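Long-range contacts in putative peptide ABC-transport system periplasmic peptide-binding protein (Campylobacter jejuni, PDB 4OEV), which binds nickel(II) outside the cytoplasm as the extracytoplasmic solute-binding protein of an ABC-type nickel importer: residues L7-E12 and V483-N488; N13-I18 and D25-I30; R17-Y22 and S151-N156; Y173-A178 and R191-H196. All coordinates share one frame; numbering follows the deposited sequence.

Contact 1 (L7-E12 and V483-N488); sequences LIIAVE and VGFTWN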
loop_
_atom_site.group_PDB
_atom_site.type_symbol
_atom_site.label_atom_id
_atom_site.label_comp_id
_atom_site.label_asym_id
_atom_site.label_seq_id
_atom_site.Cartn_x
_atom_site.Cartn_y
_atom_site.Cartn_z
ATOM N N LEU A 7 -13.397 19.345 9.346
ATOM C CA LEU A 7 -13.297 17.883 9.429
ATOM C C LEU A 7 -11.952 17.529 10.036
ATOM O O LEU A 7 -10.939 18.011 9.587
ATOM C CB LEU A 7 -13.399 17.228 8.050
ATOM C CG LEU A 7 -14.809 16.953 7.516
ATOM C CD1 LEU A 7 -14.773 16.238 6.168
ATOM C CD2 LEU A 7 -15.663 16.207 8.541
ATOM N N ILE A 8 -11.914 16.690 11.067
ATOM C CA ILE A 8 -10.620 16.261 11.581
ATOM C C ILE A 8 -10.545 14.767 11.471
ATOM O O ILE A 8 -11.334 14.062 12.081
ATOM C CB ILE A 8 -10.384 16.682 13.028
ATOM C CG1 ILE A 8 -10.673 18.173 13.194
ATOM C CG2 ILE A 8 -8.978 16.276 13.477
ATOM C CD1 ILE A 8 -10.227 18.739 14.473
ATOM N N ILE A 9 -9.613 14.283 10.659
ATOM C CA ILE A 9 -9.510 12.844 10.407
ATOM C C ILE A 9 -8.159 12.301 10.818
ATOM O O ILE A 9 -7.125 12.813 10.411
ATOM C CB ILE A 9 -9.713 12.505 8.925
ATOM C CG1 ILE A 9 -11.006 13.117 8.377
ATOM C CG2 ILE A 9 -9.630 11.001 8.676
ATOM C CD1 ILE A 9 -11.182 12.816 6.916
ATOM N N ALA A 10 -8.183 11.236 11.615
ATOM C CA ALA A 10 -6.965 10.545 11.980
ATOM C C ALA A 10 -6.495 9.652 10.846
ATOM O O ALA A 10 -7.283 8.921 10.231
ATOM C CB ALA A 10 -7.189 9.677 13.261
ATOM N N VAL A 11 -5.190 9.664 10.619
ATOM C CA VAL A 11 -4.575 8.770 9.639
ATOM C C VAL A 11 -3.312 8.140 10.229
ATOM O O VAL A 11 -2.494 8.845 10.829
ATOM C CB VAL A 11 -4.248 9.517 8.337
ATOM C CG1 VAL A 11 -3.432 8.612 7.415
ATOM C CG2 VAL A 11 -5.558 9.916 7.650
ATOM N N GLU A 12 -3.160 6.831 10.065
ATOM C CA GLU A 12 -2.006 6.111 10.706
ATOM C C GLU A 12 -0.605 6.624 10.272
ATOM O O GLU A 12 0.265 6.894 11.128
ATOM C CB GLU A 12 -2.118 4.631 10.439
ATOM C CG GLU A 12 -1.006 3.784 11.110
ATOM C CD GLU A 12 -1.025 2.380 10.634
ATOM O OE1 GLU A 12 -1.895 2.087 9.790
ATOM O OE2 GLU A 12 -0.178 1.560 11.085
ATOM N N VAL A 483 -5.659 2.783 3.200
ATOM C CA VAL A 483 -5.508 3.993 2.348
ATOM C C VAL A 483 -6.573 3.992 1.286
ATOM O O VAL A 483 -6.884 2.954 0.657
ATOM C CB VAL A 483 -4.086 4.107 1.742
ATOM C CG1 VAL A 483 -4.015 5.107 0.599
ATOM C CG2 VAL A 483 -3.061 4.546 2.860
ATOM N N GLY A 484 -7.206 5.152 1.128
ATOM C CA GLY A 484 -8.289 5.249 0.201
ATOM C C GLY A 484 -9.569 5.500 0.932
ATOM O O GLY A 484 -10.558 5.786 0.295
ATOM N N PHE A 485 -9.579 5.401 2.259
ATOM C CA PHE A 485 -10.869 5.535 2.930
ATOM C C PHE A 485 -11.387 6.990 2.895
ATOM O O PHE A 485 -12.576 7.241 3.130
ATOM C CB PHE A 485 -10.812 4.974 4.369
ATOM C CG PHE A 485 -10.127 5.866 5.374
ATOM C CD1 PHE A 485 -10.884 6.727 6.192
ATOM C CD2 PHE A 485 -8.739 5.840 5.525
ATOM C CE1 PHE A 485 -10.259 7.542 7.150
ATOM C CE2 PHE A 485 -8.104 6.659 6.458
ATOM C CZ PHE A 485 -8.887 7.515 7.287
ATOM N N THR A 486 -10.503 7.911 2.530
ATOM C CA THR A 486 -10.795 9.333 2.386
ATOM C C THR A 486 -10.920 9.771 0.929
ATOM O O THR A 486 -10.857 10.981 0.633
ATOM C CB THR A 486 -9.680 10.173 3.049
ATOM O OG1 THR A 486 -8.392 9.719 2.573
ATOM C CG2 THR A 486 -9.729 10.032 4.530
ATOM N N TRP A 487 -11.149 8.807 0.029
ATOM C CA TRP A 487 -11.059 9.064 -1.422
ATOM C C TRP A 487 -12.110 10.087 -1.857
ATOM O O TRP A 487 -11.873 10.796 -2.827
ATOM C CB TRP A 487 -11.239 7.784 -2.249
ATOM C CG TRP A 487 -12.658 7.287 -2.208
ATOM C CD1 TRP A 487 -13.231 6.517 -1.198
ATOM C CD2 TRP A 487 -13.706 7.543 -3.161
ATOM N NE1 TRP A 487 -14.573 6.286 -1.496
ATOM C CE2 TRP A 487 -14.882 6.910 -2.683
ATOM C CE3 TRP A 487 -13.764 8.245 -4.379
ATOM C CZ2 TRP A 487 -16.104 6.950 -3.394
ATOM C CZ3 TRP A 487 -14.992 8.292 -5.079
ATOM C CH2 TRP A 487 -16.134 7.645 -4.585
ATOM N N ASN A 488 -13.264 10.167 -1.167
ATOM C CA ASN A 488 -14.284 11.156 -1.565
ATOM C C ASN A 488 -14.526 12.180 -0.467
ATOM O O ASN A 488 -15.650 12.706 -0.293
ATOM C CB ASN A 488 -15.610 10.489 -1.991
ATOM C CG ASN A 488 -16.517 10.132 -0.825
ATOM O OD1 ASN A 488 -16.104 9.476 0.143
ATOM N ND2 ASN A 488 -17.770 10.581 -0.906
#
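The ring of Phe485 reaches strand 6-11 with its far end, and three consecutive residues of the strand receive it. Phe485 CZ lies 3.6 Å from Ala10 O, which sits at the ring edge near its plane, while two methyl groups come in obliquely, Ile9 CG2 at 3.8 Å from Phe485 CZ and Val11 CG2 at 4.1 Å. The ring owes this position to a first torsion of 77°, which sets CG between the backbone N and the carbonyl carbon and sends the side chain across to the strand. Ile9 serves two partners through its two branches. With CG1 beside the backbone N (chi1 -52°) and the chain extended beyond it, Ile9 CD1 meets Thr486 CG2 at 3.9 Å, whereas CG2 remains for the phenylalanine. Thr486 CG2 also packs against one face of the Phe485 ring, 3.6 Å above its plane and offset toward the rim. Leu216 of strand 214-216 also touches Phe485, and Trp492 touches Ile9. These apolar contacts are buried. Phe485 and Thr486 are the central residues of a type I beta turn, closed by Trp487 N to Gly484 O at 3.1 Å. The arrangement is thus a C-terminal beta turn packed through its two central side chains against an outermost strand of the mixed four-stranded sheet, in a solute-binding protein of family 5.

Contact 2 (N13-I18 and D25-I30); sequences NEIARI and DHDAVI. With NI (nickel (II) ion), chain C.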
loop_
_atom_site.group_PDB
_atom_site.type_symbol
_atom_site.label_atom_id
_atom_site.label_comp_id
_atom_site.label_asym_id
_atom_site.label_seq_id
_atom_site.Cartn_x
_atom_site.Cartn_y
_atom_site.Cartn_z
ATOM N N ASN A 13 -0.423 6.805 8.954
ATOM C CA ASN A 13 0.865 7.147 8.361
ATOM C C ASN A 13 0.870 8.567 7.827
ATOM O O ASN A 13 -0.173 9.083 7.438
ATOM C CB ASN A 13 1.185 6.170 7.226
ATOM C CG ASN A 13 1.224 4.748 7.702
ATOM O OD1 ASN A 13 2.171 4.354 8.372
ATOM N ND2 ASN A 13 0.193 3.962 7.371
ATOM N N GLU A 14 2.035 9.194 7.852
ATOM C CA GLU A 14 2.234 10.485 7.273
ATOM C C GLU A 14 3.297 10.339 6.183
ATOM O O GLU A 14 3.789 9.233 5.912
ATOM C CB GLU A 14 2.648 11.497 8.339
ATOM C CG GLU A 14 3.870 11.094 9.136
ATOM C CD GLU A 14 4.288 12.146 10.150
ATOM O OE1 GLU A 14 3.681 13.245 10.159
ATOM O OE2 GLU A 14 5.237 11.871 10.924
ATOM N N ILE A 15 3.623 11.445 5.546
ATOM C CA ILE A 15 4.698 11.460 4.555
ATOM C C ILE A 15 5.524 12.733 4.720
ATOM O O ILE A 15 4.963 13.823 4.961
ATOM C CB ILE A 15 4.133 11.340 3.137
ATOM C CG1 ILE A 15 5.270 11.327 2.098
ATOM C CG2 ILE A 15 3.160 12.529 2.799
ATOM C CD1 ILE A 15 4.824 10.724 0.799
ATOM N N ALA A 16 6.849 12.621 4.623
ATOM C CA ALA A 16 7.698 13.803 4.818
ATOM C C ALA A 16 7.718 14.743 3.618
ATOM O O ALA A 16 8.114 15.894 3.752
ATOM C CB ALA A 16 9.122 13.405 5.152
ATOM N N ARG A 17 7.352 14.261 2.439
ATOM C CA ARG A 17 7.359 15.145 1.250
ATOM C C ARG A 17 6.004 15.003 0.579
ATOM O O ARG A 17 5.644 13.914 0.102
ATOM C CB ARG A 17 8.503 14.772 0.294
ATOM C CG ARG A 17 9.890 15.052 0.825
ATOM C CD ARG A 17 10.968 14.544 -0.141
ATOM N NE ARG A 17 11.114 13.096 -0.094
ATOM C CZ ARG A 17 12.003 12.403 -0.800
ATOM N NH1 ARG A 17 12.840 12.998 -1.644
ATOM N NH2 ARG A 17 12.063 11.098 -0.669
ATOM N N ILE A 18 5.187 16.056 0.646
ATOM C CA ILE A 18 3.862 15.967 0.068
ATOM C C ILE A 18 3.992 16.255 -1.411
ATOM O O ILE A 18 3.661 17.341 -1.893
ATOM C CB ILE A 18 2.842 16.913 0.757
ATOM C CG1 ILE A 18 2.754 16.585 2.266
ATOM C CG2 ILE A 18 1.450 16.721 0.137
ATOM C CD1 ILE A 18 1.922 17.605 3.089
ATOM N N ASP A 25 2.140 5.108 -1.274
ATOM C CA ASP A 25 0.791 4.550 -1.063
ATOM C C ASP A 25 0.488 4.413 0.435
ATOM O O ASP A 25 -0.329 3.575 0.824
ATOM C CB ASP A 25 0.585 3.179 -1.732
ATOM C CG ASP A 25 0.580 3.232 -3.251
ATOM O OD1 ASP A 25 0.537 4.339 -3.817
ATOM O OD2 ASP A 25 0.589 2.151 -3.901
ATOM N N HIS A 26 1.120 5.234 1.276
ATOM C CA HIS A 26 0.823 5.162 2.710
ATOM C C HIS A 26 0.077 6.369 3.271
ATOM O O HIS A 26 -0.445 6.296 4.370
ATOM C CB HIS A 26 2.095 5.013 3.534
ATOM C CG HIS A 26 2.585 3.621 3.598
ATOM N ND1 HIS A 26 3.180 2.988 2.528
ATOM C CD2 HIS A 26 2.521 2.701 4.600
ATOM C CE1 HIS A 26 3.491 1.747 2.885
ATOM N NE2 HIS A 26 3.080 1.557 4.114
ATOM N N ASP A 27 0.010 7.463 2.532
ATOM C CA ASP A 27 -0.550 8.690 3.105
ATOM C C ASP A 27 -1.935 9.043 2.570
ATOM O O ASP A 27 -2.431 8.427 1.617
ATOM C CB ASP A 27 0.391 9.851 2.853
ATOM C CG ASP A 27 0.400 10.258 1.403
ATOM O OD1 ASP A 27 -0.470 11.067 1.048
ATOM O OD2 ASP A 27 1.247 9.755 0.630
ATOM N N ALA A 28 -2.573 10.015 3.217
ATOM C CA ALA A 28 -3.879 10.493 2.763
ATOM C C ALA A 28 -3.821 11.950 2.297
ATOM O O ALA A 28 -4.882 12.545 2.034
ATOM C CB ALA A 28 -4.954 10.332 3.869
ATOM N N VAL A 29 -2.613 12.535 2.200
ATOM C CA VAL A 29 -2.523 13.970 1.958
ATOM C C VAL A 29 -2.146 14.362 0.512
ATOM O O VAL A 29 -2.606 15.405 0.028
ATOM C CB VAL A 29 -1.526 14.668 2.946
ATOM C CG1 VAL A 29 -2.102 14.675 4.338
ATOM C CG2 VAL A 29 -0.159 13.975 2.957
ATOM N N ILE A 30 -1.354 13.537 -0.182
ATOM C CA ILE A 30 -1.000 13.847 -1.563
ATOM C C ILE A 30 -2.291 13.865 -2.393
ATOM O O ILE A 30 -2.462 14.738 -3.246
ATOM C CB ILE A 30 0.042 12.855 -2.173
ATOM C CG1 ILE A 30 1.353 12.990 -1.395
ATOM C CG2 ILE A 30 0.240 13.161 -3.719
ATOM C CD1 ILE A 30 2.518 12.063 -1.830
HETATM NI NI NI C . 2.809 -0.337 5.254
HETATM O O HOH W 1 -1.327 10.912 5.397
HETATM O O HOH W 2 -1.969 5.546 6.656
HETATM O O HOH W 3 4.027 0.744 6.367
#
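At the edge of the His26 imidazole, in its plane, lies the amide carbon of Asn13, with Asn13 ND2 3.8 Å from His26 CD2; the amide stands almost upright to the ring (86°). Here the loop after strand 6-11 doubles back on itself and supplies one histidine of the three-histidine nickel site: His26 NE2 binds the ion at 2.2 Å, alongside His480, His481 and a water, and oxalate touches the same residue. His26 ND1 is hydrogen-bonded to Glu24 O, which would fix the ring's rotation. Next to the metal ligand, water joins the two segments. One molecule accepts from Asn13 N and ND2 and donates to His26 O, while a second donates to Asn13 O and accepts from Ala28 N. Farther along, packing is largely apolar. Ile15, with CG1 anti to its backbone N (chi1 -179°), brings CG2 to 3.6 Å from Val29 CG2 and CD1 to 3.7 Å from Ile30 CD1 and also against Asp27 OD2. Ile18 CG1 meets the same Val29 methyl. Asp27 OD1 makes an Asx turn with Val29 N, through its anti lone pair at 2.8 Å, and, just ahead of helix 30-33, an Asx motif with Ile30 N at 2.9 Å and 176°.

Contact 3 (R17-Y22 and S151-N156); sequences RINPAY and SSFNQN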
loop_
_atom_site.group_PDB
_atom_site.type_symbol
_atom_site.label_atom_id
_atom_site.label_comp_id
_atom_site.label_asym_id
_atom_site.label_seq_id
_atom_site.Cartn_x
_atom_site.Cartn_y
_atom_site.Cartn_z
ATOM N N ARG A 17 7.352 14.261 2.439
ATOM C CA ARG A 17 7.359 15.145 1.250
ATOM C C ARG A 17 6.004 15.003 0.579
ATOM O O ARG A 17 5.644 13.914 0.102
ATOM C CB ARG A 17 8.503 14.772 0.294
ATOM C CG ARG A 17 9.890 15.052 0.825
ATOM C CD ARG A 17 10.968 14.544 -0.141
ATOM N NE ARG A 17 11.114 13.096 -0.094
ATOM C CZ ARG A 17 12.003 12.403 -0.800
ATOM N NH1 ARG A 17 12.840 12.998 -1.644
ATOM N NH2 ARG A 17 12.063 11.098 -0.669
ATOM N N ILE A 18 5.187 16.056 0.646
ATOM C CA ILE A 18 3.862 15.967 0.068
ATOM C C ILE A 18 3.992 16.255 -1.411
ATOM O O ILE A 18 3.661 17.341 -1.893
ATOM C CB ILE A 18 2.842 16.913 0.757
ATOM C CG1 ILE A 18 2.754 16.585 2.266
ATOM C CG2 ILE A 18 1.450 16.721 0.137
ATOM C CD1 ILE A 18 1.922 17.605 3.089
ATOM N N ASN A 19 4.436 15.237 -2.125
ATOM C CA ASN A 19 4.811 15.364 -3.524
ATOM C C ASN A 19 4.561 14.013 -4.166
ATOM O O ASN A 19 5.116 13.010 -3.719
ATOM C CB ASN A 19 6.272 15.792 -3.607
ATOM C CG ASN A 19 6.790 15.897 -5.011
ATOM O OD1 ASN A 19 6.266 15.307 -5.955
ATOM N ND2 ASN A 19 7.828 16.680 -5.163
ATOM N N PRO A 20 3.674 13.976 -5.169
ATOM C CA PRO A 20 3.339 12.737 -5.884
ATOM C C PRO A 20 4.579 11.887 -6.288
ATOM O O PRO A 20 4.481 10.669 -6.270
ATOM C CB PRO A 20 2.595 13.248 -7.124
ATOM C CG PRO A 20 2.026 14.564 -6.699
ATOM C CD PRO A 20 2.808 15.104 -5.560
ATOM N N ALA A 21 5.714 12.520 -6.614
ATOM C CA ALA A 21 6.896 11.763 -7.035
ATOM C C ALA A 21 7.432 10.834 -5.935
ATOM O O ALA A 21 8.179 9.889 -6.253
ATOM C CB ALA A 21 7.986 12.692 -7.479
ATOM N N TYR A 22 7.067 11.102 -4.674
ATOM C CA TYR A 22 7.543 10.312 -3.519
ATOM C C TYR A 22 6.390 9.602 -2.792
ATOM O O TYR A 22 6.539 9.136 -1.639
ATOM C CB TYR A 22 8.359 11.237 -2.553
ATOM C CG TYR A 22 9.450 11.925 -3.346
ATOM C CD1 TYR A 22 10.535 11.177 -3.829
ATOM C CD2 TYR A 22 9.374 13.265 -3.666
ATOM C CE1 TYR A 22 11.517 11.746 -4.586
ATOM C CE2 TYR A 22 10.385 13.884 -4.456
ATOM C CZ TYR A 22 11.444 13.109 -4.900
ATOM O OH TYR A 22 12.457 13.628 -5.656
ATOM N N SER A 151 13.298 20.158 -2.458
ATOM C CA SER A 151 12.640 21.476 -2.649
ATOM C C SER A 151 11.736 21.813 -1.471
ATOM O O SER A 151 11.139 20.910 -0.882
ATOM C CB SER A 151 11.817 21.478 -3.935
ATOM O OG SER A 151 11.175 22.734 -4.171
ATOM N N SER A 152 11.639 23.102 -1.132
ATOM C CA SER A 152 10.772 23.523 -0.030
ATOM C C SER A 152 9.307 23.360 -0.427
ATOM O O SER A 152 8.421 23.286 0.438
ATOM C CB SER A 152 11.087 24.953 0.390
ATOM O OG SER A 152 10.931 25.873 -0.683
ATOM N N PHE A 153 9.083 23.240 -1.737
ATOM C CA PHE A 153 7.801 22.790 -2.280
ATOM C C PHE A 153 7.211 21.613 -1.542
ATOM O O PHE A 153 6.009 21.585 -1.282
ATOM C CB PHE A 153 7.978 22.361 -3.724
ATOM C CG PHE A 153 6.711 21.908 -4.398
ATOM C CD1 PHE A 153 6.357 20.570 -4.450
ATOM C CD2 PHE A 153 5.897 22.844 -5.042
ATOM C CE1 PHE A 153 5.200 20.168 -5.088
ATOM C CE2 PHE A 153 4.744 22.452 -5.685
ATOM C CZ PHE A 153 4.391 21.118 -5.719
ATOM N N ASN A 154 8.057 20.625 -1.224
ATOM C CA ASN A 154 7.577 19.395 -0.642
ATOM C C ASN A 154 6.906 19.611 0.701
ATOM O O ASN A 154 6.178 18.744 1.166
ATOM C CB ASN A 154 8.723 18.371 -0.507
ATOM C CG ASN A 154 9.305 17.985 -1.841
ATOM O OD1 ASN A 154 8.628 18.075 -2.858
ATOM N ND2 ASN A 154 10.565 17.545 -1.851
ATOM N N GLN A 155 7.165 20.746 1.343
ATOM C CA GLN A 155 6.463 21.057 2.589
ATOM C C GLN A 155 5.505 22.243 2.408
ATOM O O GLN A 155 4.903 22.690 3.369
ATOM C CB GLN A 155 7.458 21.352 3.714
ATOM C CG GLN A 155 8.330 20.153 4.150
ATOM C CD GLN A 155 9.451 19.855 3.158
ATOM O OE1 GLN A 155 10.052 20.767 2.594
ATOM N NE2 GLN A 155 9.731 18.581 2.947
ATOM N N ASN A 156 5.386 22.744 1.176
ATOM C CA ASN A 156 4.452 23.833 0.807
ATOM C C ASN A 156 3.827 23.528 -0.549
ATOM O O ASN A 156 3.917 24.346 -1.464
ATOM C CB ASN A 156 5.180 25.178 0.720
ATOM C CG ASN A 156 5.757 25.625 2.043
ATOM O OD1 ASN A 156 5.150 26.429 2.757
ATOM N ND2 ASN A 156 6.937 25.101 2.387
#
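Asn154 OD1 accepts from Asn19 ND2 at 2.8 Å, the shortest polar bond between the segments. The bond is nearly straight (169°) and lies in the amide plane of the donor, but ND2 is tilted 27° from the carbonyl plane of the acceptor, and the two amides are well twisted against each other. Asn19 puts its amide there by holding CG anti to the backbone N (chi1 177°); its other end, Asn19 OD1, accepts from Ala21 N at 2.9 Å in an Asx turn, so both ends of the group are held and its rotation is fixed. Asn154 is likewise gripped at both ends, because its ND2 donates to Leu148 O. The backbone of Asn154 adds a second link, its O accepting from Ile18 N at 2.9 Å. Arg17 runs alongside Asn154, both side chains pointing the same way, with Arg17 CB 3.7 Å from Asn154 CB and CD 3.5 Å from Asn154 ND2. A bend at its third torsion then carries the guanidinium over the Tyr22 ring, Arg17 NH1 lying 3.4 Å above the ring centre in a cation-pi pair, while NH1 also donates to Asn149 O. Ile18 O, in contrast, is buried here with no partner in the model. An inverse gamma turn centred on Ile18 and an Asx turn at Asn19 are thus bound to the 3-10 segment 152-155, joining the loop before helix 30-33 to the loop before strand 163-169.

Contact 4 (Y173-A178 and R191-H196); sequences YVEFKA and RLIIKH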
loop_
_atom_site.group_PDB
_atom_site.type_symbol
_atom_site.label_atom_id
_atom_site.label_comp_id
_atom_site.label_asym_id
_atom_site.label_seq_id
_atom_site.Cartn_x
_atom_site.Cartn_y
_atom_site.Cartn_z
ATOM N N TYR A 173 0.006 17.107 12.676
ATOM C CA TYR A 173 -1.083 17.232 11.718
ATOM C C TYR A 173 -0.709 18.084 10.512
ATOM O O TYR A 173 0.246 18.861 10.559
ATOM C CB TYR A 173 -2.322 17.835 12.400
ATOM C CG TYR A 173 -2.176 19.297 12.796
ATOM C CD1 TYR A 173 -2.485 20.314 11.892
ATOM C CD2 TYR A 173 -1.768 19.662 14.079
ATOM C CE1 TYR A 173 -2.365 21.646 12.242
ATOM C CE2 TYR A 173 -1.656 20.999 14.441
ATOM C CZ TYR A 173 -1.955 21.985 13.518
ATOM O OH TYR A 173 -1.852 23.319 13.856
ATOM N N VAL A 174 -1.482 17.951 9.439
ATOM C CA VAL A 174 -1.389 18.874 8.306
ATOM C C VAL A 174 -2.775 19.473 8.185
ATOM O O VAL A 174 -3.755 18.745 8.351
ATOM C CB VAL A 174 -0.968 18.172 6.980
ATOM C CG1 VAL A 174 -0.588 19.189 5.921
ATOM C CG2 VAL A 174 0.205 17.177 7.208
ATOM N N GLU A 175 -2.864 20.787 7.970
ATOM C CA GLU A 175 -4.148 21.479 7.841
ATOM C C GLU A 175 -4.371 22.015 6.414
ATOM O O GLU A 175 -3.462 22.582 5.803
ATOM C CB GLU A 175 -4.254 22.624 8.849
ATOM C CG GLU A 175 -5.514 23.506 8.639
ATOM C CD GLU A 175 -5.541 24.716 9.554
ATOM O OE1 GLU A 175 -4.733 24.704 10.512
ATOM O OE2 GLU A 175 -6.360 25.665 9.317
ATOM N N PHE A 176 -5.584 21.820 5.897
ATOM C CA PHE A 176 -5.954 22.229 4.551
ATOM C C PHE A 176 -7.184 23.112 4.560
ATOM O O PHE A 176 -7.935 23.122 5.535
ATOM C CB PHE A 176 -6.252 21.022 3.675
ATOM C CG PHE A 176 -5.152 20.004 3.667
ATOM C CD1 PHE A 176 -5.111 18.991 4.620
ATOM C CD2 PHE A 176 -4.139 20.075 2.720
ATOM C CE1 PHE A 176 -4.080 18.042 4.614
ATOM C CE2 PHE A 176 -3.092 19.109 2.719
ATOM C CZ PHE A 176 -3.071 18.111 3.672
ATOM N N LYS A 177 -7.392 23.826 3.458
ATOM C CA LYS A 177 -8.662 24.513 3.229
ATOM C C LYS A 177 -9.174 24.165 1.838
ATOM O O LYS A 177 -8.389 23.794 0.946
ATOM C CB LYS A 177 -8.525 26.021 3.463
ATOM C CG LYS A 177 -7.571 26.784 2.530
ATOM C CD LYS A 177 -7.654 28.316 2.817
ATOM C CE LYS A 177 -6.676 29.132 1.949
ATOM N NZ LYS A 177 -6.870 30.635 2.086
ATOM N N ALA A 178 -10.490 24.240 1.663
ATOM C CA ALA A 178 -11.118 23.843 0.407
ATOM C C ALA A 178 -10.571 24.650 -0.785
ATOM O O ALA A 178 -10.232 25.823 -0.635
ATOM C CB ALA A 178 -12.620 24.008 0.490
ATOM N N ARG A 191 -12.832 23.409 5.862
ATOM C CA ARG A 191 -11.608 23.167 6.614
ATOM C C ARG A 191 -11.383 21.677 6.881
ATOM O O ARG A 191 -12.287 20.977 7.356
ATOM C CB ARG A 191 -11.681 23.954 7.925
ATOM C CG ARG A 191 -10.373 24.137 8.653
ATOM C CD ARG A 191 -10.358 25.459 9.454
ATOM N NE ARG A 191 -9.172 25.501 10.310
ATOM C CZ ARG A 191 -9.141 25.080 11.570
ATOM N NH1 ARG A 191 -8.012 25.134 12.270
ATOM N NH2 ARG A 191 -10.242 24.604 12.136
ATOM N N LEU A 192 -10.167 21.198 6.599
ATOM C CA LEU A 192 -9.826 19.786 6.769
ATOM C C LEU A 192 -8.465 19.594 7.421
ATOM O O LEU A 192 -7.465 20.135 6.971
ATOM C CB LEU A 192 -9.866 19.046 5.420
ATOM C CG LEU A 192 -9.306 17.613 5.386
ATOM C CD1 LEU A 192 -10.085 16.656 6.311
ATOM C CD2 LEU A 192 -9.254 17.075 3.965
ATOM N N ILE A 193 -8.434 18.764 8.460
ATOM C CA ILE A 193 -7.210 18.477 9.198
ATOM C C ILE A 193 -6.936 16.967 9.289
ATOM O O ILE A 193 -7.795 16.204 9.691
ATOM C CB ILE A 193 -7.291 19.093 10.610
ATOM C CG1 ILE A 193 -7.337 20.626 10.485
ATOM C CG2 ILE A 193 -6.141 18.680 11.441
ATOM C CD1 ILE A 193 -7.400 21.368 11.828
ATOM N N ILE A 194 -5.755 16.555 8.833
ATOM C CA ILE A 194 -5.306 15.174 8.883
ATOM C C ILE A 194 -4.324 15.016 10.032
ATOM O O ILE A 194 -3.190 15.502 9.997
ATOM C CB ILE A 194 -4.649 14.732 7.559
ATOM C CG1 ILE A 194 -5.572 15.053 6.381
ATOM C CG2 ILE A 194 -4.156 13.221 7.645
ATOM C CD1 ILE A 194 -6.850 14.257 6.354
ATOM N N LYS A 195 -4.776 14.329 11.065
ATOM C CA LYS A 195 -4.006 14.192 12.275
ATOM C C LYS A 195 -3.231 12.876 12.258
ATOM O O LYS A 195 -3.757 11.812 11.883
ATOM C CB LYS A 195 -4.943 14.279 13.487
ATOM C CG LYS A 195 -4.247 14.481 14.793
ATOM C CD LYS A 195 -5.251 14.843 15.905
ATOM C CE LYS A 195 -4.522 14.888 17.216
ATOM N NZ LYS A 195 -5.391 15.340 18.325
ATOM N N HIS A 196 -1.965 12.955 12.639
ATOM C CA HIS A 196 -1.113 11.778 12.617
ATOM C C HIS A 196 -1.285 10.953 13.873
ATOM O O HIS A 196 -0.719 11.289 14.913
ATOM C CB HIS A 196 0.356 12.164 12.480
ATOM C CG HIS A 196 1.287 10.978 12.490
ATOM N ND1 HIS A 196 2.464 10.960 13.205
ATOM C CD2 HIS A 196 1.213 9.780 11.856
ATOM C CE1 HIS A 196 3.068 9.791 13.031
ATOM N NE2 HIS A 196 2.331 9.058 12.211
#
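Phe176 and Ile194 form the tight side of this strand pair, where Phe176 CE1 lies 3.8 Å from Ile194 CG1 and the rim of the ring is met near its plane by Leu192 O. The phenylalanine holds CG beside its backbone N (chi1 -53°), and the ring crosses Ile194 obliquely. Leu192 and Val174 share this buried face, which Leu32 of helix 30-33 and Val29 also cover. Between the strands, Phe176 N donates to Leu192 O at 2.7 Å and Leu192 N returns a bond to Phe176 O, while Val174 and Ile194 exchange a second pair. These are the hydrogen-bonded pairs of an antiparallel two-strand unit at the centre of a mixed four-stranded sheet, with strand 6-11 beyond 191-196 and strand 163-169 beyond 173-178. The other face, bearing Tyr173, Glu175, Lys177, Arg191, Ile193 and Lys195, is partly open to solvent. There Glu175, extended beyond CG, meets Arg191 in a salt bridge, Arg191 NE to Glu175 OE2 at 3.0 Å. The donor stands well above the carboxylate plane (59°), and the two groups are nearly perpendicular. NH1 adds a weak bond to the same oxygen, and NH2 reaches Thr6 OG1. Ile193 lays CG1 against Glu175 CG at 3.9 Å and CD1 over one face of the guanidinium, toward its rim.

From the N terminus the chain first lays down strand 6-11, which contact 1 joins to residues 483-488 and so closes a loop of nearly the whole chain; the other three contacts all lie within it. Contact 2 closes a small loop just after the strand and delivers one histidine to the nickel. Contact 3 starts from the same stretch, sharing Arg17 and Ile18, but runs on to residues 151-156, tying the loop before helix 30-33 to the loop before strand 163-169. Contact 4 opens later and closes a short connection between neighbouring strands. Contacts 1 and 4 meet in one sheet, where strands 6-11 and 191-196 are paired, and Ile18 of contacts 2 and 3 reaches Val174 of contact 4.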